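Local coordinates for glucose-binding protein (Thermus thermophilus HB27, PDB 2B3F), which binds glucose or galactose as a periplasmic binding protein and probably delivers the sugar to a membrane transport system, at residues L3-W8 with V31-A36; H171-V176 with R203-F208; P115-R120 with K312-A317; M69-T74 with D103-K108. All blocks are in the same frame, centred on the assembly; numbering follows the deposited sequence.

Contact 1: L3-W8 with V31-A36; sequences LEIFSW and VEVINA. With GAL (beta-D-galactopyranose), chain G.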
# COMPACT_ATOMS: atom_id res chain seq x y z
N LEU A 3 -17.51 16.83 -11.01
CA LEU A 3 -16.73 16.30 -9.90
C LEU A 3 -15.44 15.73 -10.48
O LEU A 3 -15.48 14.84 -11.31
CB LEU A 3 -17.48 15.21 -9.16
CG LEU A 3 -16.64 14.49 -8.09
CD1 LEU A 3 -16.36 15.38 -6.89
CD2 LEU A 3 -17.31 13.20 -7.68
N GLU A 4 -14.32 16.25 -10.01
CA GLU A 4 -13.00 15.83 -10.48
C GLU A 4 -12.32 15.01 -9.37
O GLU A 4 -11.97 15.54 -8.33
CB GLU A 4 -12.14 17.03 -10.85
CG GLU A 4 -10.80 16.62 -11.41
CD GLU A 4 -9.90 17.79 -11.70
OE1 GLU A 4 -9.96 18.79 -10.95
OE2 GLU A 4 -9.10 17.69 -12.66
N ILE A 5 -12.13 13.73 -9.65
CA ILE A 5 -11.56 12.77 -8.70
C ILE A 5 -10.15 12.45 -9.16
O ILE A 5 -9.97 11.95 -10.26
CB ILE A 5 -12.34 11.46 -8.69
CG1 ILE A 5 -13.81 11.67 -8.28
CG2 ILE A 5 -11.69 10.47 -7.73
CD1 ILE A 5 -14.68 10.50 -8.58
N PHE A 6 -9.19 12.72 -8.29
CA PHE A 6 -7.77 12.56 -8.59
C PHE A 6 -7.26 11.30 -7.89
O PHE A 6 -7.49 11.08 -6.70
CB PHE A 6 -7.03 13.82 -8.13
CG PHE A 6 -5.57 13.89 -8.51
CD1 PHE A 6 -5.15 14.74 -9.54
CD2 PHE A 6 -4.61 13.18 -7.80
CE1 PHE A 6 -3.79 14.83 -9.89
CE2 PHE A 6 -3.24 13.29 -8.15
CZ PHE A 6 -2.86 14.12 -9.19
N SER A 7 -6.58 10.42 -8.63
CA SER A 7 -6.08 9.16 -8.07
C SER A 7 -4.99 8.61 -8.98
O SER A 7 -4.69 9.19 -10.04
CB SER A 7 -7.21 8.12 -7.94
OG SER A 7 -7.51 7.49 -9.19
N TRP A 8 -4.43 7.48 -8.57
CA TRP A 8 -3.53 6.73 -9.47
C TRP A 8 -4.11 5.40 -9.90
O TRP A 8 -3.37 4.47 -10.31
CB TRP A 8 -2.13 6.62 -8.87
CG TRP A 8 -1.92 5.89 -7.61
CD1 TRP A 8 -1.60 4.57 -7.45
CD2 TRP A 8 -1.85 6.47 -6.30
NE1 TRP A 8 -1.37 4.28 -6.12
CE2 TRP A 8 -1.51 5.44 -5.40
CE3 TRP A 8 -2.05 7.76 -5.81
CZ2 TRP A 8 -1.38 5.67 -4.02
CZ3 TRP A 8 -1.93 7.98 -4.46
CH2 TRP A 8 -1.60 6.95 -3.58
N VAL A 31 -24.29 15.01 -12.30
CA VAL A 31 -22.85 15.31 -12.20
C VAL A 31 -22.04 14.62 -13.30
O VAL A 31 -22.13 13.41 -13.47
CB VAL A 31 -22.27 14.88 -10.83
CG1 VAL A 31 -20.82 15.34 -10.70
CG2 VAL A 31 -23.11 15.43 -9.68
N GLU A 32 -21.23 15.40 -14.02
CA GLU A 32 -20.23 14.85 -14.92
C GLU A 32 -18.96 14.59 -14.10
O GLU A 32 -18.37 15.50 -13.52
CB GLU A 32 -19.91 15.81 -16.07
CG GLU A 32 -18.71 15.37 -16.95
CD GLU A 32 -19.11 14.56 -18.18
OE1 GLU A 32 -20.03 15.00 -18.93
OE2 GLU A 32 -18.48 13.49 -18.42
N VAL A 33 -18.56 13.32 -14.06
CA VAL A 33 -17.42 12.89 -13.24
C VAL A 33 -16.17 12.79 -14.10
O VAL A 33 -16.14 12.04 -15.09
CB VAL A 33 -17.70 11.54 -12.58
CG1 VAL A 33 -16.51 11.11 -11.72
CG2 VAL A 33 -18.98 11.61 -11.75
N ILE A 34 -15.17 13.58 -13.72
CA ILE A 34 -13.86 13.59 -14.37
C ILE A 34 -12.96 12.64 -13.58
O ILE A 34 -12.65 12.88 -12.44
CB ILE A 34 -13.25 15.00 -14.45
CG1 ILE A 34 -14.16 15.93 -15.26
CG2 ILE A 34 -11.90 14.98 -15.13
CD1 ILE A 34 -15.03 16.77 -14.45
N ASN A 35 -12.60 11.53 -14.22
CA ASN A 35 -11.74 10.52 -13.62
C ASN A 35 -10.30 10.90 -13.95
O ASN A 35 -9.77 10.51 -14.98
CB ASN A 35 -12.11 9.14 -14.15
CG ASN A 35 -11.33 8.02 -13.44
OD1 ASN A 35 -10.50 8.30 -12.58
ND2 ASN A 35 -11.60 6.78 -13.80
N ALA A 36 -9.70 11.68 -13.06
CA ALA A 36 -8.38 12.28 -13.29
C ALA A 36 -7.29 11.39 -12.70
O ALA A 36 -6.77 11.67 -11.63
CB ALA A 36 -8.33 13.65 -12.68
C1 GAL G . -0.74 1.84 -3.16
C2 GAL G . -2.23 2.18 -3.11
C3 GAL G . -3.09 1.08 -3.72
C4 GAL G . -2.59 0.69 -5.11
C5 GAL G . -1.06 0.48 -5.05
C6 GAL G . -0.41 0.10 -6.39
O1 GAL G . 0.04 2.89 -2.67
O2 GAL G . -2.60 2.46 -1.75
O3 GAL G . -4.44 1.50 -3.79
O4 GAL G . -2.96 1.72 -5.99
O5 GAL G . -0.39 1.60 -4.53
O6 GAL G . -0.39 1.20 -7.25
O HOH W 1 -9.11 9.21 -10.46

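Contact 2: H171-V176 with R203-F208; sequences HLWESV and RAWEVF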
# COMPACT_ATOMS: atom_id res chain seq x y z
N HIS A 171 9.10 -1.76 -1.32
CA HIS A 171 8.00 -2.58 -0.83
C HIS A 171 8.49 -3.90 -0.26
O HIS A 171 8.12 -4.29 0.83
CB HIS A 171 6.97 -2.85 -1.93
CG HIS A 171 5.71 -3.45 -1.41
ND1 HIS A 171 4.56 -2.71 -1.23
CD2 HIS A 171 5.44 -4.70 -0.97
CE1 HIS A 171 3.63 -3.50 -0.71
NE2 HIS A 171 4.13 -4.71 -0.56
N LEU A 172 9.35 -4.58 -1.01
CA LEU A 172 10.00 -5.78 -0.52
C LEU A 172 10.79 -5.50 0.77
O LEU A 172 10.69 -6.26 1.75
CB LEU A 172 10.96 -6.29 -1.58
CG LEU A 172 11.83 -7.46 -1.19
CD1 LEU A 172 11.00 -8.69 -0.81
CD2 LEU A 172 12.75 -7.73 -2.41
N TRP A 173 11.54 -4.40 0.79
CA TRP A 173 12.35 -4.03 1.94
C TRP A 173 11.51 -3.89 3.22
O TRP A 173 11.92 -4.36 4.26
CB TRP A 173 13.11 -2.72 1.70
CG TRP A 173 14.02 -2.33 2.84
CD1 TRP A 173 15.34 -2.69 3.00
CD2 TRP A 173 13.69 -1.51 3.98
NE1 TRP A 173 15.84 -2.15 4.16
CE2 TRP A 173 14.86 -1.42 4.78
CE3 TRP A 173 12.54 -0.85 4.40
CZ2 TRP A 173 14.90 -0.68 5.97
CZ3 TRP A 173 12.57 -0.12 5.58
CH2 TRP A 173 13.75 -0.05 6.36
N GLU A 174 10.32 -3.30 3.14
CA GLU A 174 9.55 -3.10 4.40
C GLU A 174 9.10 -4.43 4.99
O GLU A 174 9.02 -4.58 6.21
CB GLU A 174 8.43 -2.07 4.28
CG GLU A 174 7.26 -2.39 3.38
CD GLU A 174 6.25 -1.23 3.35
OE1 GLU A 174 6.61 -0.09 3.74
OE2 GLU A 174 5.10 -1.47 2.91
N SER A 175 8.83 -5.42 4.14
CA SER A 175 8.55 -6.79 4.64
C SER A 175 9.79 -7.39 5.31
O SER A 175 9.71 -7.96 6.40
CB SER A 175 8.06 -7.71 3.54
OG SER A 175 6.66 -7.65 3.39
N VAL A 176 10.93 -7.29 4.64
CA VAL A 176 12.18 -7.79 5.21
C VAL A 176 12.49 -7.11 6.55
O VAL A 176 12.79 -7.80 7.53
CB VAL A 176 13.37 -7.63 4.22
CG1 VAL A 176 14.71 -7.95 4.89
CG2 VAL A 176 13.16 -8.49 2.98
N ARG A 203 20.95 -4.85 9.95
CA ARG A 203 20.68 -6.22 9.56
C ARG A 203 19.53 -6.38 8.53
O ARG A 203 19.53 -7.31 7.71
CB ARG A 203 20.38 -7.08 10.80
CG ARG A 203 20.34 -8.55 10.48
CD ARG A 203 20.18 -9.47 11.68
NE ARG A 203 19.55 -10.70 11.20
CZ ARG A 203 18.35 -11.17 11.56
NH1 ARG A 203 17.61 -10.57 12.49
NH2 ARG A 203 17.90 -12.28 10.99
N ALA A 204 18.54 -5.48 8.57
CA ALA A 204 17.46 -5.52 7.60
C ALA A 204 18.04 -5.46 6.19
O ALA A 204 17.58 -6.17 5.30
CB ALA A 204 16.50 -4.35 7.85
N TRP A 205 19.04 -4.62 5.99
CA TRP A 205 19.66 -4.47 4.68
C TRP A 205 20.51 -5.69 4.29
O TRP A 205 20.57 -6.03 3.11
CB TRP A 205 20.50 -3.20 4.63
CG TRP A 205 19.71 -1.93 4.77
CD1 TRP A 205 19.56 -1.17 5.90
CD2 TRP A 205 19.02 -1.23 3.74
NE1 TRP A 205 18.79 -0.07 5.64
CE2 TRP A 205 18.44 -0.08 4.32
CE3 TRP A 205 18.81 -1.47 2.38
CZ2 TRP A 205 17.67 0.83 3.59
CZ3 TRP A 205 18.04 -0.58 1.66
CH2 TRP A 205 17.48 0.56 2.27
N GLU A 206 21.15 -6.33 5.27
CA GLU A 206 21.90 -7.58 5.02
C GLU A 206 20.98 -8.67 4.50
O GLU A 206 21.28 -9.31 3.48
CB GLU A 206 22.57 -8.08 6.31
CG GLU A 206 23.64 -9.19 6.15
CD GLU A 206 23.14 -10.65 5.87
OE1 GLU A 206 22.11 -11.11 6.45
OE2 GLU A 206 23.84 -11.35 5.08
N VAL A 207 19.87 -8.89 5.20
CA VAL A 207 18.94 -9.91 4.77
C VAL A 207 18.36 -9.50 3.41
O VAL A 207 18.27 -10.30 2.51
CB VAL A 207 17.83 -10.16 5.81
CG1 VAL A 207 16.81 -11.18 5.27
CG2 VAL A 207 18.43 -10.61 7.15
N PHE A 208 17.99 -8.23 3.27
CA PHE A 208 17.42 -7.71 2.01
C PHE A 208 18.33 -7.99 0.80
O PHE A 208 17.87 -8.44 -0.26
CB PHE A 208 17.14 -6.21 2.16
CG PHE A 208 16.56 -5.57 0.94
CD1 PHE A 208 15.31 -5.93 0.48
CD2 PHE A 208 17.26 -4.58 0.27
CE1 PHE A 208 14.77 -5.33 -0.65
CE2 PHE A 208 16.73 -3.98 -0.86
CZ PHE A 208 15.48 -4.35 -1.32

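Contact 3: P115-R120 with K312-A317; sequences PVNIHR and KGSIAA. With GAL (beta-D-galactopyranose), chain G.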
# COMPACT_ATOMS: atom_id res chain seq x y z
N PRO A 115 -11.38 7.07 4.98
CA PRO A 115 -10.82 5.81 4.47
C PRO A 115 -11.82 5.00 3.66
O PRO A 115 -12.98 4.85 4.06
CB PRO A 115 -10.41 5.05 5.73
CG PRO A 115 -10.59 6.00 6.86
CD PRO A 115 -11.52 7.06 6.45
N VAL A 116 -11.38 4.47 2.52
CA VAL A 116 -12.23 3.64 1.68
C VAL A 116 -11.93 2.15 1.81
O VAL A 116 -12.74 1.32 1.44
CB VAL A 116 -12.20 4.09 0.21
CG1 VAL A 116 -10.86 3.86 -0.44
CG2 VAL A 116 -13.32 3.37 -0.60
N ASN A 117 -10.74 1.83 2.32
CA ASN A 117 -10.28 0.46 2.35
C ASN A 117 -9.17 0.25 3.37
O ASN A 117 -8.73 1.18 4.07
CB ASN A 117 -9.81 0.04 0.94
CG ASN A 117 -8.55 0.78 0.49
OD1 ASN A 117 -7.93 1.50 1.25
ND2 ASN A 117 -8.16 0.57 -0.77
N ILE A 118 -8.75 -1.00 3.44
CA ILE A 118 -7.52 -1.41 4.09
C ILE A 118 -6.81 -2.35 3.10
O ILE A 118 -7.37 -3.35 2.67
CB ILE A 118 -7.76 -2.17 5.41
CG1 ILE A 118 -8.50 -1.29 6.44
CG2 ILE A 118 -6.47 -2.70 5.99
CD1 ILE A 118 -7.70 -0.15 7.01
N HIS A 119 -5.57 -2.00 2.73
CA HIS A 119 -4.70 -2.94 2.03
C HIS A 119 -3.63 -3.46 3.01
O HIS A 119 -3.27 -2.81 4.00
CB HIS A 119 -3.98 -2.29 0.83
CG HIS A 119 -4.74 -2.30 -0.48
ND1 HIS A 119 -5.05 -3.46 -1.16
CD2 HIS A 119 -5.17 -1.28 -1.26
CE1 HIS A 119 -5.65 -3.14 -2.30
NE2 HIS A 119 -5.74 -1.83 -2.38
N ARG A 120 -3.12 -4.64 2.69
CA ARG A 120 -2.02 -5.27 3.40
C ARG A 120 -0.78 -5.25 2.50
O ARG A 120 -0.86 -5.65 1.33
CB ARG A 120 -2.35 -6.72 3.70
CG ARG A 120 -1.35 -7.38 4.59
CD ARG A 120 -1.83 -8.74 5.03
NE ARG A 120 -0.94 -9.32 6.00
CZ ARG A 120 -1.19 -10.46 6.64
NH1 ARG A 120 -2.30 -11.12 6.39
NH2 ARG A 120 -0.35 -10.92 7.54
N LYS A 312 -11.08 -4.69 -5.91
CA LYS A 312 -9.74 -4.10 -5.67
C LYS A 312 -8.71 -5.04 -5.07
O LYS A 312 -7.51 -4.89 -5.34
CB LYS A 312 -9.90 -2.90 -4.74
CG LYS A 312 -8.68 -2.01 -4.57
CD LYS A 312 -8.34 -1.18 -5.77
CE LYS A 312 -7.40 -0.05 -5.37
NZ LYS A 312 -6.10 -0.59 -4.88
N GLY A 313 -9.14 -5.96 -4.21
CA GLY A 313 -8.24 -6.86 -3.50
C GLY A 313 -7.99 -6.43 -2.05
O GLY A 313 -7.49 -7.20 -1.24
N SER A 314 -8.35 -5.19 -1.74
CA SER A 314 -8.36 -4.66 -0.38
C SER A 314 -9.63 -5.15 0.30
O SER A 314 -10.54 -5.67 -0.34
CB SER A 314 -8.38 -3.14 -0.39
OG SER A 314 -9.23 -2.61 -1.40
N ILE A 315 -9.67 -4.94 1.61
CA ILE A 315 -10.89 -5.15 2.39
C ILE A 315 -11.47 -3.77 2.74
O ILE A 315 -10.82 -2.73 2.59
CB ILE A 315 -10.60 -6.01 3.65
CG1 ILE A 315 -9.70 -5.27 4.64
CG2 ILE A 315 -10.03 -7.37 3.23
CD1 ILE A 315 -9.30 -6.03 5.90
N ALA A 316 -12.73 -3.76 3.20
CA ALA A 316 -13.35 -2.52 3.61
C ALA A 316 -12.70 -1.99 4.89
O ALA A 316 -12.25 -2.77 5.73
CB ALA A 316 -14.85 -2.73 3.83
N ALA A 317 -12.67 -0.68 5.02
CA ALA A 317 -12.29 -0.02 6.29
C ALA A 317 -13.44 -0.08 7.31
O ALA A 317 -13.20 -0.15 8.51
CB ALA A 317 -11.89 1.41 6.05
C1 GAL G . -0.74 1.84 -3.16
C2 GAL G . -2.23 2.18 -3.11
C3 GAL G . -3.09 1.08 -3.72
C4 GAL G . -2.59 0.69 -5.11
C5 GAL G . -1.06 0.48 -5.05
C6 GAL G . -0.41 0.10 -6.39
O1 GAL G . 0.04 2.89 -2.67
O2 GAL G . -2.60 2.46 -1.75
O3 GAL G . -4.44 1.50 -3.79
O4 GAL G . -2.96 1.72 -5.99
O5 GAL G . -0.39 1.60 -4.53
O6 GAL G . -0.39 1.20 -7.25

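Contact 4: M69-T74 with D103-K108; sequences MELIGT and DLISYK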
# COMPACT_ATOMS: atom_id res chain seq x y z
N MET A 69 0.94 9.50 8.11
CA MET A 69 1.87 10.60 7.98
C MET A 69 1.92 11.19 6.59
O MET A 69 2.23 12.35 6.45
CB MET A 69 3.25 10.20 8.45
CG MET A 69 3.32 9.97 9.93
SD MET A 69 2.84 11.45 10.86
CE MET A 69 2.76 10.80 12.52
N GLU A 70 1.60 10.41 5.56
CA GLU A 70 1.55 10.97 4.20
C GLU A 70 0.52 12.09 4.15
O GLU A 70 0.79 13.19 3.66
CB GLU A 70 1.22 9.87 3.17
CG GLU A 70 1.00 10.37 1.74
CD GLU A 70 0.62 9.26 0.79
OE1 GLU A 70 1.41 8.27 0.82
OE2 GLU A 70 -0.44 9.36 0.04
N LEU A 71 -0.69 11.78 4.61
CA LEU A 71 -1.78 12.77 4.66
C LEU A 71 -1.38 13.97 5.52
O LEU A 71 -1.48 15.13 5.11
CB LEU A 71 -3.02 12.12 5.26
CG LEU A 71 -4.22 12.98 5.65
CD1 LEU A 71 -4.87 13.62 4.44
CD2 LEU A 71 -5.20 12.10 6.40
N ILE A 72 -0.97 13.68 6.75
CA ILE A 72 -0.78 14.74 7.74
C ILE A 72 0.37 15.67 7.37
O ILE A 72 0.22 16.89 7.38
CB ILE A 72 -0.58 14.15 9.15
CG1 ILE A 72 -1.82 13.36 9.61
CG2 ILE A 72 -0.28 15.26 10.16
CD1 ILE A 72 -3.15 14.03 9.43
N GLY A 73 1.50 15.09 6.98
CA GLY A 73 2.73 15.84 6.83
C GLY A 73 2.83 16.66 5.56
O GLY A 73 3.80 17.41 5.39
N THR A 74 1.86 16.51 4.66
CA THR A 74 1.88 17.29 3.41
C THR A 74 0.77 18.35 3.37
O THR A 74 1.04 19.50 3.70
CB THR A 74 1.92 16.38 2.19
OG1 THR A 74 3.07 15.51 2.30
CG2 THR A 74 2.04 17.20 0.91
N ASP A 103 -7.36 7.29 14.37
CA ASP A 103 -6.15 7.95 14.85
C ASP A 103 -5.23 8.38 13.70
O ASP A 103 -4.69 9.47 13.74
CB ASP A 103 -5.39 7.06 15.82
CG ASP A 103 -6.11 6.87 17.16
OD1 ASP A 103 -7.02 7.67 17.52
OD2 ASP A 103 -5.75 5.91 17.87
N LEU A 104 -5.09 7.55 12.67
CA LEU A 104 -4.19 7.86 11.53
C LEU A 104 -4.64 9.03 10.70
O LEU A 104 -3.82 9.66 10.02
CB LEU A 104 -4.09 6.67 10.58
CG LEU A 104 -3.29 5.46 10.97
CD1 LEU A 104 -3.41 4.43 9.88
CD2 LEU A 104 -1.83 5.82 11.21
N ILE A 105 -5.93 9.32 10.71
CA ILE A 105 -6.49 10.41 9.90
C ILE A 105 -6.78 11.68 10.72
O ILE A 105 -7.27 12.68 10.17
CB ILE A 105 -7.77 9.96 9.12
CG1 ILE A 105 -8.85 9.44 10.09
CG2 ILE A 105 -7.42 8.86 8.16
CD1 ILE A 105 -10.16 9.08 9.45
N SER A 106 -6.44 11.63 12.01
CA SER A 106 -6.75 12.69 12.98
C SER A 106 -5.48 13.45 13.35
O SER A 106 -4.42 12.84 13.50
CB SER A 106 -7.37 12.07 14.24
OG SER A 106 -8.65 11.53 13.97
N TYR A 107 -5.59 14.76 13.51
CA TYR A 107 -4.43 15.59 13.84
C TYR A 107 -4.87 16.96 14.34
O TYR A 107 -5.69 17.63 13.69
CB TYR A 107 -3.54 15.76 12.60
CG TYR A 107 -2.26 16.55 12.81
CD1 TYR A 107 -1.22 16.03 13.58
CD2 TYR A 107 -2.07 17.79 12.19
CE1 TYR A 107 -0.04 16.72 13.76
CE2 TYR A 107 -0.87 18.50 12.36
CZ TYR A 107 0.13 17.95 13.16
OH TYR A 107 1.33 18.63 13.36
N LYS A 108 -4.29 17.39 15.45
CA LYS A 108 -4.57 18.71 16.01
C LYS A 108 -6.06 19.05 16.10
O LYS A 108 -6.49 20.14 15.76
CB LYS A 108 -3.80 19.79 15.24
CG LYS A 108 -2.31 19.70 15.49
CD LYS A 108 -1.60 21.01 15.27
CE LYS A 108 -0.11 20.93 15.60
NZ LYS A 108 0.21 20.24 16.91

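Contact 1: L3-W8 with V31-A36
Leu3 and Ile5 meet Val31 and Val33 on the tightly packed face of two parallel strands. Leu3 CB rests on Val31 CG1 at 3.7 Å, and Ile5 CD1 reaches Val33 CG1 at the same distance. Trp295 of helix 289-299 and Ile21 of helix 15-27 close over this layer. Backbone bonds hold the register: Ile5 N donates to Ile34 O (3.0 Å, 172°), and Ile5 O accepts from Ala36 N. The strands are the arms of a right-handed beta-alpha-beta crossover through helix 15-27, as in periplasmic binding protein lobes. The other face is looser. There Glu4 CG comes no nearer than 4.1 Å to Ala36 CB, and its carboxylate turns to Arg53. At the far end the bond from Ser7 N to Ala36 O lengthens to 3.3 Å, and back on the Asn35 side a water bridges Ile5 O, Asn35 OD1 and Ser7 OG, which also bonds to Trp9 N. Trp8 CG sits between its backbone N and carbonyl carbon (chi1 63°), which swings the indole from the neighbouring strand toward galactose, where NE1 donates to O5 at 3.3 Å. A leucine here would probably leave O5 without that donor and uncover the sugar where the indole edge meets C1.

Contact 2: H171-V176 with R203-F208
The helical segments 171-176 and 203-208 cross at 119° with their axes 9.4 Å apart, and their backbones come nearest at Val176 and Phe208. Trp173 lies at the centre of the contact. With its CG anti to the backbone N (chi1 -177°), the indole reaches across to the neighbouring helix, where NE1 sits over the middle of the Trp205 ring system, 3.3 Å from Trp205 CE2. The two indoles are oblique, their planes at 39°. The same five-membered ring of Trp173 turns its edge to the face of Phe208 in a T-shaped pair with planes at 81°, and Trp173 CB adds a CH-pi contact over that phenyl face. Leu172 CD2 approaches Phe208 CE1 at 3.6 Å, so leucine and tryptophan hold the phenyl ring from two directions. On the other flank, Val176 CG1 fits against the backbone of the second helix, 3.4 Å from Ala204 O, and meets Val207 CG1 at 3.9 Å. Met364 of helix 354-370 touches Trp173, Trp205 and Phe208 alike, while Phe360 and Phe367 meet the two indoles. The contact is thus an aromatic cluster in an all-buried helix-helix interface, joining helices 166-190 and 199-212 to helix 354-370 away from the sugar site.

Contact 3: P115-R120 with K312-A317
Lys312 leaves its backbone with CG anti to N (chi1 -170°) and its chain bends at chi2 and chi4, which carries NZ to the rim of the His119 ring; His119, with CG anti to its carbonyl carbon (chi1 -86°), turns NE2 to meet it. The bond from NZ to NE2 is 2.8 Å, with NZ 18° out of the imidazole plane, and NZ also donates to O3 of galactose at 2.9 Å. Ser314 CB makes a CH-pi contact over the imidazole face, 3.4 Å from the His119 ring centroid, and Trp244 meets the ring edge-to-face. ND1 of His119 is hydrogen-bonded to Asp243 OD1. A leucine here would probably leave Lys312 NZ without its nitrogen partner and freer to swing, and Asp243 without its bond to the ring. Behind this pair Ile118 and Ile315 form a single antiparallel hydrogen-bonded bridge, Ile118 N to Ile315 O at 2.8 Å and Ile315 N to Ile118 O at 3.0 Å. Asn117 ND2 reaches Ser314 OG only weakly; that hydroxyl also bonds to Asn309 OD1, and Asn117 OD1 accepts from Asp278 N. His119 NE2 probably helps set the amine against O3 in the galactose pocket of this periplasmic binding protein, which both residues line.

Contact 4: M69-T74 with D103-K108
Ile72 meets Tyr107 through its branch methyl: CG2 stands over the centre of the phenol ring, 3.5 Å from the centroid and 11° off the ring normal, a CH-pi contact. CD1 of the same isoleucine touches Tyr107 CB at 3.6 Å, so both branches of Ile72 bear on the tyrosine. Ile72 CG1 is anti to the carbonyl carbon (chi1 -62°), which leaves CG2 anti to the backbone N and directed at the ring. Lys108 CG lies on the opposite face of the phenol, nearer the rim, so both faces meet aliphatic carbon. At the neighbouring Leu71 the packing is wider, with CD2 at 4.1 Å from Ile105 CA and 4.3 Å from Ile105 CG2.

Farther out, strand 106-107 pairs with 110-115; Trp112 of that strand gives its NE1 to Tyr107 O and shares a backbone bond with Ile105. Leu71 also touches Ser113 of strand 110-115 and Val65 of strand 62-66. Ser106 turns its hydroxyl back to Ile102 O in helix 99-105. The contact therefore joins the start of helix 69-76 to the turn from helix 99-105 into the sheet. With no polar bond between the segments, their cohesion rests on dispersion and the CH-pi contact, which depend on shape and close fit.

Overall arrangement
Contacts 1, 3 and 4 all reach the same mixed sheet, in which strand 2-7 pairs with 32-37 and 62-66, and strand 272-280 with 110-115 and 119-120; strand 62-66 runs antiparallel to 272-280 and so joins the two groups. Contacts 3 and 4 touch, Pro115 CD lying 3.9 Å from Ile105 CD1. Contact 1 lies about 20 Å from contact 3 between centres, and both reach the galactose. Contact 2, between helices 166-190 and 199-212, stands apart, about 37 Å from contact 1 between centres. Along the chain contact 1 closes first, then contact 4; contact 3 then opens and encloses contact 2. The sugar site thus draws on chain regions far apart in sequence.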